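Local coordinates for protein aldehyde dehydrogenase (Burkholderia vietnamiensis, PDB 5KF0) that probably oxidises aldehydes to carboxylic acids as a member of the aldehyde dehydrogenase family, and binds NADPH in its nucleotide pocket, at residues Leu29-Lys34 / Arg189-Ala194; Val43-Ala48 / Pro215-Gly220; Phe182-Ala187 / Phe211-Ala216. All blocks are in the same frame, centred on the assembly; numbering follows the deposited sequence.

Interaction 1: residues Leu29-Lys34 / Arg189-Ala194. With NDP (NADPH dihydro-nicotinamide-adenine-dinucleotide phosphate), chain E.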
# COMPACT_ATOMS: atom_id res chain seq x y z
N LEU A 29 -4.96 39.93 26.07
CA LEU A 29 -4.20 39.84 24.82
C LEU A 29 -4.83 40.77 23.78
O LEU A 29 -5.92 40.49 23.26
CB LEU A 29 -4.13 38.40 24.32
CG LEU A 29 -3.40 38.23 22.97
CD1 LEU A 29 -2.00 38.84 23.00
CD2 LEU A 29 -3.32 36.75 22.57
N GLU A 30 -4.15 41.87 23.48
CA GLU A 30 -4.62 42.79 22.45
C GLU A 30 -4.15 42.30 21.08
O GLU A 30 -2.97 41.98 20.91
CB GLU A 30 -4.10 44.20 22.72
CG GLU A 30 -4.60 44.79 24.03
CD GLU A 30 -4.22 46.25 24.21
OE1 GLU A 30 -3.12 46.64 23.77
OE2 GLU A 30 -5.04 47.00 24.77
N VAL A 31 -5.06 42.25 20.12
CA VAL A 31 -4.75 41.84 18.75
C VAL A 31 -4.91 43.07 17.87
O VAL A 31 -6.01 43.63 17.78
CB VAL A 31 -5.66 40.70 18.28
CG1 VAL A 31 -5.32 40.29 16.85
CG2 VAL A 31 -5.58 39.52 19.25
N THR A 32 -3.83 43.50 17.22
CA THR A 32 -3.88 44.69 16.39
C THR A 32 -4.23 44.36 14.94
O THR A 32 -3.94 43.27 14.43
CB THR A 32 -2.55 45.44 16.39
OG1 THR A 32 -1.53 44.56 15.88
CG2 THR A 32 -2.20 45.91 17.80
N ASP A 33 -4.87 45.32 14.29
CA ASP A 33 -4.94 45.34 12.83
C ASP A 33 -3.54 45.68 12.32
O ASP A 33 -2.99 46.72 12.66
CB ASP A 33 -5.98 46.37 12.40
CG ASP A 33 -6.15 46.47 10.89
OD1 ASP A 33 -5.15 46.54 10.15
OD2 ASP A 33 -7.31 46.54 10.43
N LYS A 34 -2.94 44.77 11.54
CA LYS A 34 -1.54 44.94 11.20
C LYS A 34 -1.31 46.02 10.15
O LYS A 34 -0.16 46.37 9.88
CB LYS A 34 -0.96 43.61 10.73
CG LYS A 34 -1.09 42.49 11.78
CD LYS A 34 -0.38 42.86 13.10
CE LYS A 34 -0.47 41.72 14.14
NZ LYS A 34 -1.90 41.42 14.51
N ARG A 189 0.07 37.06 17.93
CA ARG A 189 -0.26 38.13 17.00
C ARG A 189 -1.50 37.80 16.17
O ARG A 189 -2.14 38.73 15.65
CB ARG A 189 0.92 38.43 16.07
CG ARG A 189 2.03 39.28 16.72
CD ARG A 189 3.31 39.31 15.88
NE ARG A 189 3.94 37.99 15.80
CZ ARG A 189 5.01 37.69 15.07
NH1 ARG A 189 5.61 38.61 14.33
NH2 ARG A 189 5.48 36.46 15.07
N THR A 190 -1.84 36.51 16.03
CA THR A 190 -2.94 36.07 15.17
C THR A 190 -3.72 34.92 15.81
O THR A 190 -3.79 33.82 15.26
CB THR A 190 -2.42 35.63 13.80
OG1 THR A 190 -1.51 34.51 13.96
CG2 THR A 190 -1.69 36.76 13.06
N PRO A 191 -4.36 35.16 16.96
CA PRO A 191 -5.11 34.08 17.63
C PRO A 191 -6.56 33.91 17.20
O PRO A 191 -7.14 32.85 17.51
CB PRO A 191 -5.05 34.50 19.11
CG PRO A 191 -5.19 36.01 19.02
CD PRO A 191 -4.40 36.41 17.76
N VAL A 192 -7.15 34.88 16.51
CA VAL A 192 -8.61 34.88 16.35
C VAL A 192 -9.07 33.73 15.46
O VAL A 192 -10.08 33.09 15.74
CB VAL A 192 -9.08 36.24 15.80
CG1 VAL A 192 -10.59 36.19 15.52
CG2 VAL A 192 -8.74 37.35 16.80
N GLY A 193 -8.36 33.49 14.36
CA GLY A 193 -8.74 32.38 13.48
C GLY A 193 -8.83 31.06 14.22
O GLY A 193 -9.81 30.33 14.09
N ALA A 194 -7.80 30.75 15.02
CA ALA A 194 -7.81 29.52 15.82
C ALA A 194 -8.98 29.48 16.80
O ALA A 194 -9.53 28.41 17.06
CB ALA A 194 -6.48 29.39 16.57
PA NDP E . 7.94 32.05 15.56
O1A NDP E . 8.97 30.98 15.67
O2A NDP E . 8.46 33.42 16.01
O5B NDP E . 6.62 31.71 16.37
C5B NDP E . 5.88 30.53 15.98
C4B NDP E . 5.07 30.05 17.15
O4B NDP E . 5.95 29.55 18.18
C3B NDP E . 4.21 31.13 17.83
O3B NDP E . 3.00 30.56 18.32
C2B NDP E . 5.10 31.54 19.00
O2B NDP E . 4.39 32.12 20.11
C1B NDP E . 5.62 30.18 19.40
N9A NDP E . 6.81 30.21 20.25
C8A NDP E . 7.97 30.92 20.07
N7A NDP E . 8.88 30.68 20.98
C5A NDP E . 8.28 29.75 21.82
C6A NDP E . 8.72 29.08 22.97
N6A NDP E . 9.92 29.28 23.54
N1A NDP E . 7.88 28.20 23.55
C2A NDP E . 6.67 28.01 23.01
N3A NDP E . 6.14 28.59 21.93
C4A NDP E . 7.00 29.45 21.38
O3 NDP E . 7.44 32.14 14.05
PN NDP E . 6.46 33.13 13.29
O1N NDP E . 5.13 33.13 13.95
O2N NDP E . 7.16 34.47 13.19
O5D NDP E . 6.30 32.50 11.84
C5D NDP E . 7.27 32.60 10.79
C4D NDP E . 8.13 31.36 10.78
O4D NDP E . 7.29 30.19 10.61
C3D NDP E . 9.14 31.35 9.64
O3D NDP E . 10.42 30.88 10.04
C2D NDP E . 8.47 30.43 8.62
O2D NDP E . 9.33 29.81 7.67
C1D NDP E . 7.82 29.41 9.55
N1N NDP E . 6.76 28.73 8.81
C2N NDP E . 6.81 27.38 8.55
C3N NDP E . 5.93 26.77 7.74
C7N NDP E . 5.93 25.29 7.53
O7N NDP E . 4.85 24.73 7.33
N7N NDP E . 7.10 24.65 7.50
C4N NDP E . 4.93 27.56 6.98
C5N NDP E . 4.76 28.92 7.58
C6N NDP E . 5.67 29.44 8.37
P2B NDP E . 4.08 33.73 20.18
O1X NDP E . 4.45 34.32 18.87
O2X NDP E . 2.63 33.77 20.56
O3X NDP E . 4.91 34.28 21.31
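R189 meets K34 through its backbone: the carbonyl O of R189 takes a hydrogen bond from K34 NZ at 2.9 Å. The ammonium stands 18° off the plane of that carbonyl. K34 reaches it by a folded chain, kinked at chi2 and again at chi4 (-62°), which swings NZ back to its own strand, where it also binds T32 O at 2.8 Å. E98 O on helix 88-99 is a further acceptor, so three carbonyl oxygens gather round one ammonium. On the way, K34 CE passes R189 CB at 4.1 Å, the two chains crossing at about a right angle. The R189 side chain leaves the contact in the other direction and bends at chi3, which brings NH2 to O2N of the NADPH pyrophosphate at 3.2 Å, a moderately bent bond of 140°. Two residues on, the P191 ring is the apolar half of the contact. V31 CG2 points at the ring's CG, 3.5 Å away, and L29 CD2 lies against the same CG at 4.1 Å. Further on, the backbone N atoms of V192 and G193 are held by the carboxylate of E98. Carbonyl oxygens probably stabilise K34 as a cation; its bond to R189 O probably helps to hold the backbone from which the arginine reaches the cofactor.

Interaction 2: residues Val43-Ala48 / Pro215-Gly220. With NDP (NADPH dihydro-nicotinamide-adenine-dinucleotide phosphate), chain E.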
# COMPACT_ATOMS: atom_id res chain seq x y z
N VAL A 43 -8.48 39.26 23.40
CA VAL A 43 -8.80 37.86 23.62
C VAL A 43 -8.24 37.43 24.97
O VAL A 43 -7.32 38.04 25.52
CB VAL A 43 -8.29 36.93 22.49
CG1 VAL A 43 -8.51 37.58 21.12
CG2 VAL A 43 -6.85 36.57 22.69
N ALA A 44 -8.83 36.36 25.51
CA ALA A 44 -8.39 35.83 26.80
C ALA A 44 -7.02 35.19 26.67
O ALA A 44 -6.78 34.36 25.78
CB ALA A 44 -9.42 34.83 27.33
N LEU A 45 -6.12 35.55 27.58
CA LEU A 45 -4.76 35.03 27.63
C LEU A 45 -4.69 33.92 28.67
O LEU A 45 -5.03 34.15 29.84
CB LEU A 45 -3.78 36.15 27.97
CG LEU A 45 -2.30 35.81 27.95
CD1 LEU A 45 -1.83 35.54 26.51
CD2 LEU A 45 -1.50 36.93 28.61
N ALA A 46 -4.26 32.73 28.26
CA ALA A 46 -4.17 31.60 29.18
C ALA A 46 -2.88 31.66 29.99
O ALA A 46 -1.80 31.82 29.42
CB ALA A 46 -4.24 30.29 28.40
N ASP A 47 -2.99 31.52 31.32
CA ASP A 47 -1.79 31.43 32.13
C ASP A 47 -1.40 29.96 32.32
O ASP A 47 -2.04 29.05 31.79
CB ASP A 47 -1.96 32.16 33.47
CG ASP A 47 -3.06 31.59 34.35
OD1 ASP A 47 -3.57 30.47 34.11
OD2 ASP A 47 -3.42 32.28 35.33
N ALA A 48 -0.32 29.73 33.07
CA ALA A 48 0.19 28.36 33.20
C ALA A 48 -0.82 27.45 33.86
O ALA A 48 -0.85 26.24 33.57
CB ALA A 48 1.50 28.36 33.98
N PRO A 215 -4.51 30.91 23.76
CA PRO A 215 -3.51 31.94 23.46
C PRO A 215 -2.56 32.10 24.64
O PRO A 215 -2.98 32.12 25.79
CB PRO A 215 -4.36 33.20 23.23
CG PRO A 215 -5.77 32.70 22.98
CD PRO A 215 -5.88 31.45 23.81
N ALA A 216 -1.27 32.21 24.33
CA ALA A 216 -0.25 32.39 25.35
C ALA A 216 1.01 32.87 24.66
O ALA A 216 1.35 32.38 23.58
CB ALA A 216 0.03 31.09 26.12
N HIS A 217 1.69 33.84 25.27
CA HIS A 217 2.97 34.29 24.73
C HIS A 217 4.05 33.23 24.93
O HIS A 217 3.99 32.43 25.86
CB HIS A 217 3.40 35.59 25.41
CG HIS A 217 2.46 36.74 25.18
ND1 HIS A 217 2.37 37.40 23.98
CD2 HIS A 217 1.59 37.36 26.02
CE1 HIS A 217 1.48 38.37 24.07
NE2 HIS A 217 1.00 38.37 25.30
N ARG A 218 5.06 33.26 24.05
CA ARG A 218 6.16 32.30 24.14
C ARG A 218 6.75 32.24 25.55
O ARG A 218 7.11 31.15 26.02
CB ARG A 218 7.24 32.66 23.12
CG ARG A 218 7.74 34.10 23.17
CD ARG A 218 8.56 34.40 21.93
NE ARG A 218 7.71 34.42 20.74
CZ ARG A 218 8.15 34.36 19.48
NH1 ARG A 218 9.46 34.27 19.23
NH2 ARG A 218 7.30 34.39 18.48
N ASP A 219 6.88 33.38 26.23
CA ASP A 219 7.49 33.39 27.55
C ASP A 219 6.62 32.74 28.62
O ASP A 219 7.12 32.45 29.71
CB ASP A 219 7.84 34.82 27.95
CG ASP A 219 6.90 35.83 27.34
OD1 ASP A 219 7.13 36.27 26.19
OD2 ASP A 219 5.90 36.18 28.01
N GLY A 220 5.34 32.49 28.34
CA GLY A 220 4.49 31.78 29.28
C GLY A 220 4.09 30.40 28.80
O GLY A 220 3.15 29.80 29.32
PA NDP E . 7.94 32.05 15.56
O1A NDP E . 8.97 30.98 15.67
O2A NDP E . 8.46 33.42 16.01
O5B NDP E . 6.62 31.71 16.37
C5B NDP E . 5.88 30.53 15.98
C4B NDP E . 5.07 30.05 17.15
O4B NDP E . 5.95 29.55 18.18
C3B NDP E . 4.21 31.13 17.83
O3B NDP E . 3.00 30.56 18.32
C2B NDP E . 5.10 31.54 19.00
O2B NDP E . 4.39 32.12 20.11
C1B NDP E . 5.62 30.18 19.40
N9A NDP E . 6.81 30.21 20.25
C8A NDP E . 7.97 30.92 20.07
N7A NDP E . 8.88 30.68 20.98
C5A NDP E . 8.28 29.75 21.82
C6A NDP E . 8.72 29.08 22.97
N6A NDP E . 9.92 29.28 23.54
N1A NDP E . 7.88 28.20 23.55
C2A NDP E . 6.67 28.01 23.01
N3A NDP E . 6.14 28.59 21.93
C4A NDP E . 7.00 29.45 21.38
O3 NDP E . 7.44 32.14 14.05
PN NDP E . 6.46 33.13 13.29
O1N NDP E . 5.13 33.13 13.95
O2N NDP E . 7.16 34.47 13.19
O5D NDP E . 6.30 32.50 11.84
C5D NDP E . 7.27 32.60 10.79
C4D NDP E . 8.13 31.36 10.78
O4D NDP E . 7.29 30.19 10.61
C3D NDP E . 9.14 31.35 9.64
O3D NDP E . 10.42 30.88 10.04
C2D NDP E . 8.47 30.43 8.62
O2D NDP E . 9.33 29.81 7.67
C1D NDP E . 7.82 29.41 9.55
N1N NDP E . 6.76 28.73 8.81
C2N NDP E . 6.81 27.38 8.55
C3N NDP E . 5.93 26.77 7.74
C7N NDP E . 5.93 25.29 7.53
O7N NDP E . 4.85 24.73 7.33
N7N NDP E . 7.10 24.65 7.50
C4N NDP E . 4.93 27.56 6.98
C5N NDP E . 4.76 28.92 7.58
C6N NDP E . 5.67 29.44 8.37
P2B NDP E . 4.08 33.73 20.18
O1X NDP E . 4.45 34.32 18.87
O2X NDP E . 2.63 33.77 20.56
O3X NDP E . 4.91 34.28 21.31
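The loop that follows strand 211-213 in the nucleotide-binding domain, and that grips the adenosine 2'-phosphate of NADPH, is backed here by the loop joining strand 39-43 to helix 48-60. The one backbone bond between them runs from A46 N to P215 O, 2.8 Å long, with the donor nearly along the C=O axis. A46 CB lies 3.4 Å from the same P215 O. The P215 ring turns its CG toward the first loop, 3.4 Å from A44 O and also against V43 CG2. A44 O is buried by the ring without a polar partner. L45 lies over the next two residues: with CG anti to the backbone N (chi1 -175°), its CD1 comes down on A216 CA at 3.7 Å and also reaches H217 CD2, the leucine and histidine side chains crossing at about a right angle. In this Rossmann-like domain the loop after a parallel strand supplies part of the cofactor site, and R218 does so with both main chain and side chain. R218 N and NE both donate to O3X of the 2'-phosphate, NE at 2.9 Å and nearly straight at 169°. NH2 bridges two phosphates, binding O1X at 2.9 Å in the plane of the guanidinium and O2A of the pyrophosphate at 2.9 Å. One guanidinium face is laid over C8A of the adenine, which sits 3.5 Å above its centre. CG of R218 lies between the backbone N and the carbonyl carbon (chi1 53°), a turn that sets CB against adenine N7A while the chain, bent at chi3, runs on past the 2'-phosphate toward the pyrophosphate. L29 of strand 29-32 packs on both P215 and H217.

Interaction 3: residues Phe182-Ala187 / Phe211-Ala216. With NDP (NADPH dihydro-nicotinamide-adenine-dinucleotide phosphate), chain E.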
# COMPACT_ATOMS: atom_id res chain seq x y z
N PHE A 182 -5.92 17.27 21.93
CA PHE A 182 -4.83 18.19 21.65
C PHE A 182 -5.05 19.52 22.36
O PHE A 182 -6.18 19.91 22.67
CB PHE A 182 -4.66 18.44 20.14
CG PHE A 182 -5.81 19.19 19.52
CD1 PHE A 182 -5.83 20.58 19.51
CD2 PHE A 182 -6.89 18.49 18.96
CE1 PHE A 182 -6.89 21.28 18.95
CE2 PHE A 182 -7.96 19.18 18.39
CZ PHE A 182 -7.97 20.58 18.39
N VAL A 183 -3.94 20.23 22.57
CA VAL A 183 -3.95 21.60 23.07
C VAL A 183 -3.18 22.43 22.06
O VAL A 183 -2.00 22.16 21.81
CB VAL A 183 -3.31 21.71 24.47
CG1 VAL A 183 -3.43 23.15 24.99
CG2 VAL A 183 -3.97 20.72 25.47
N LEU A 184 -3.84 23.42 21.47
CA LEU A 184 -3.26 24.27 20.43
C LEU A 184 -2.95 25.64 21.00
O LEU A 184 -3.82 26.28 21.61
CB LEU A 184 -4.21 24.41 19.24
CG LEU A 184 -3.84 25.47 18.18
CD1 LEU A 184 -2.55 25.11 17.45
CD2 LEU A 184 -4.99 25.69 17.18
N LYS A 185 -1.71 26.10 20.81
CA LYS A 185 -1.32 27.47 21.13
C LYS A 185 -1.10 28.21 19.82
O LYS A 185 -0.07 27.99 19.15
CB LYS A 185 -0.04 27.50 21.97
CG LYS A 185 0.21 28.89 22.58
CD LYS A 185 1.70 29.13 22.89
CE LYS A 185 2.44 29.60 21.63
NZ LYS A 185 1.92 30.94 21.18
N PRO A 186 -2.01 29.08 19.41
CA PRO A 186 -1.79 29.86 18.20
C PRO A 186 -0.78 30.97 18.46
O PRO A 186 -0.42 31.26 19.61
CB PRO A 186 -3.18 30.43 17.90
CG PRO A 186 -3.75 30.66 19.29
CD PRO A 186 -3.23 29.49 20.12
N ALA A 187 -0.36 31.62 17.38
CA ALA A 187 0.49 32.80 17.52
C ALA A 187 -0.29 33.94 18.18
O ALA A 187 -1.45 34.20 17.84
CB ALA A 187 1.00 33.26 16.15
N PHE A 211 -10.24 18.95 23.10
CA PHE A 211 -9.44 20.06 22.60
C PHE A 211 -9.44 21.22 23.57
O PHE A 211 -10.40 21.44 24.32
CB PHE A 211 -9.91 20.52 21.22
CG PHE A 211 -11.21 21.28 21.24
CD1 PHE A 211 -11.21 22.67 21.27
CD2 PHE A 211 -12.43 20.61 21.19
CE1 PHE A 211 -12.40 23.38 21.28
CE2 PHE A 211 -13.64 21.32 21.19
CZ PHE A 211 -13.62 22.71 21.22
N SER A 212 -8.33 21.95 23.57
CA SER A 212 -8.24 23.29 24.12
C SER A 212 -7.50 24.15 23.11
O SER A 212 -6.59 23.67 22.42
CB SER A 212 -7.52 23.31 25.48
OG SER A 212 -8.26 22.61 26.47
N VAL A 213 -7.89 25.42 23.01
CA VAL A 213 -7.17 26.39 22.18
C VAL A 213 -6.86 27.57 23.09
O VAL A 213 -7.76 28.28 23.54
CB VAL A 213 -7.98 26.83 20.94
CG1 VAL A 213 -7.21 27.89 20.15
CG2 VAL A 213 -8.28 25.61 20.05
N LEU A 214 -5.58 27.76 23.39
CA LEU A 214 -5.14 28.65 24.47
C LEU A 214 -4.13 29.66 23.95
O LEU A 214 -2.95 29.29 23.72
CB LEU A 214 -4.52 27.84 25.61
CG LEU A 214 -5.41 26.80 26.30
CD1 LEU A 214 -4.62 26.12 27.41
CD2 LEU A 214 -6.67 27.44 26.86
N PRO A 215 -4.51 30.91 23.76
CA PRO A 215 -3.51 31.94 23.46
C PRO A 215 -2.56 32.10 24.64
O PRO A 215 -2.98 32.12 25.79
CB PRO A 215 -4.36 33.20 23.23
CG PRO A 215 -5.77 32.70 22.98
CD PRO A 215 -5.88 31.45 23.81
N ALA A 216 -1.27 32.21 24.33
CA ALA A 216 -0.25 32.39 25.35
C ALA A 216 1.01 32.87 24.66
O ALA A 216 1.35 32.38 23.58
CB ALA A 216 0.03 31.09 26.12
PA NDP E . 7.94 32.05 15.56
O1A NDP E . 8.97 30.98 15.67
O2A NDP E . 8.46 33.42 16.01
O5B NDP E . 6.62 31.71 16.37
C5B NDP E . 5.88 30.53 15.98
C4B NDP E . 5.07 30.05 17.15
O4B NDP E . 5.95 29.55 18.18
C3B NDP E . 4.21 31.13 17.83
O3B NDP E . 3.00 30.56 18.32
C2B NDP E . 5.10 31.54 19.00
O2B NDP E . 4.39 32.12 20.11
C1B NDP E . 5.62 30.18 19.40
N9A NDP E . 6.81 30.21 20.25
C8A NDP E . 7.97 30.92 20.07
N7A NDP E . 8.88 30.68 20.98
C5A NDP E . 8.28 29.75 21.82
C6A NDP E . 8.72 29.08 22.97
N6A NDP E . 9.92 29.28 23.54
N1A NDP E . 7.88 28.20 23.55
C2A NDP E . 6.67 28.01 23.01
N3A NDP E . 6.14 28.59 21.93
C4A NDP E . 7.00 29.45 21.38
O3 NDP E . 7.44 32.14 14.05
PN NDP E . 6.46 33.13 13.29
O1N NDP E . 5.13 33.13 13.95
O2N NDP E . 7.16 34.47 13.19
O5D NDP E . 6.30 32.50 11.84
C5D NDP E . 7.27 32.60 10.79
C4D NDP E . 8.13 31.36 10.78
O4D NDP E . 7.29 30.19 10.61
C3D NDP E . 9.14 31.35 9.64
O3D NDP E . 10.42 30.88 10.04
C2D NDP E . 8.47 30.43 8.62
O2D NDP E . 9.33 29.81 7.67
C1D NDP E . 7.82 29.41 9.55
N1N NDP E . 6.76 28.73 8.81
C2N NDP E . 6.81 27.38 8.55
C3N NDP E . 5.93 26.77 7.74
C7N NDP E . 5.93 25.29 7.53
O7N NDP E . 4.85 24.73 7.33
N7N NDP E . 7.10 24.65 7.50
C4N NDP E . 4.93 27.56 6.98
C5N NDP E . 4.76 28.92 7.58
C6N NDP E . 5.67 29.44 8.37
P2B NDP E . 4.08 33.73 20.18
O1X NDP E . 4.45 34.32 18.87
O2X NDP E . 2.63 33.77 20.56
O3X NDP E . 4.91 34.28 21.31
O HOH W 1 -1.10 33.03 21.58
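F182 and F211 lie side by side, pointing the same way, and the bump of F211 CB presses on one face of the F182 ring, 3.8 Å from its centroid, as a CH-pi contact offset toward the rim. On the opposite face of the sheet V183 CG1 abuts L214 CD1 at 4.0 Å and lies beside S212 CB; helix 48-60 covers them. Back on the phenylalanine face, V213 CG1 lies near both L184 CD2 and P186 CD, and helix 192-202 closes over V213. The parallel strands run 10° apart, laced by S212 N to F182 O, L184 N to S212 O and L214 N to L184 O. At the end of its strand K185 leans across A216 CB, its chain bent at chi3 (83°) and chi4 (64°) to curl NZ onto A216 O at 2.9 Å. NZ also binds P186 O from above the carbonyl plane, and cofactor O2B (2.9 Å), O2X and O3B; five oxygens thus share three N-H groups. A water bridges the two loops, donating to P186 O and accepting from A216 N. The strands, joined through helix 192-202, form a beta-alpha-beta unit whose C-terminal strand ends hold the ribose and 2'-phosphate as in Rossmann-like sites.

How the interactions relate
All three contacts are buried and touch the same NADPH. Interaction 3 is sheet core: regular parallel strand pairing with apolar faces, turning polar where the strands end. Interactions 1 and 2 instead join this beta-alpha-beta unit to the small N-terminal sheet. Interaction 1 does so near the start of helix 192-202, largely by a lysine ammonium and a proline; interaction 2 does so at the loop P215-G220, by one backbone bond and the packing of proline, leucine, valine and histidine. Interactions 2 and 3 share P215 and A216, and L29 O, probably hydrogen-bonded to V43 N at 2.8 Å, ties 1 to 2. Repeating backbone bonds thus give way to single bonds and side-chain packing outside the sheet.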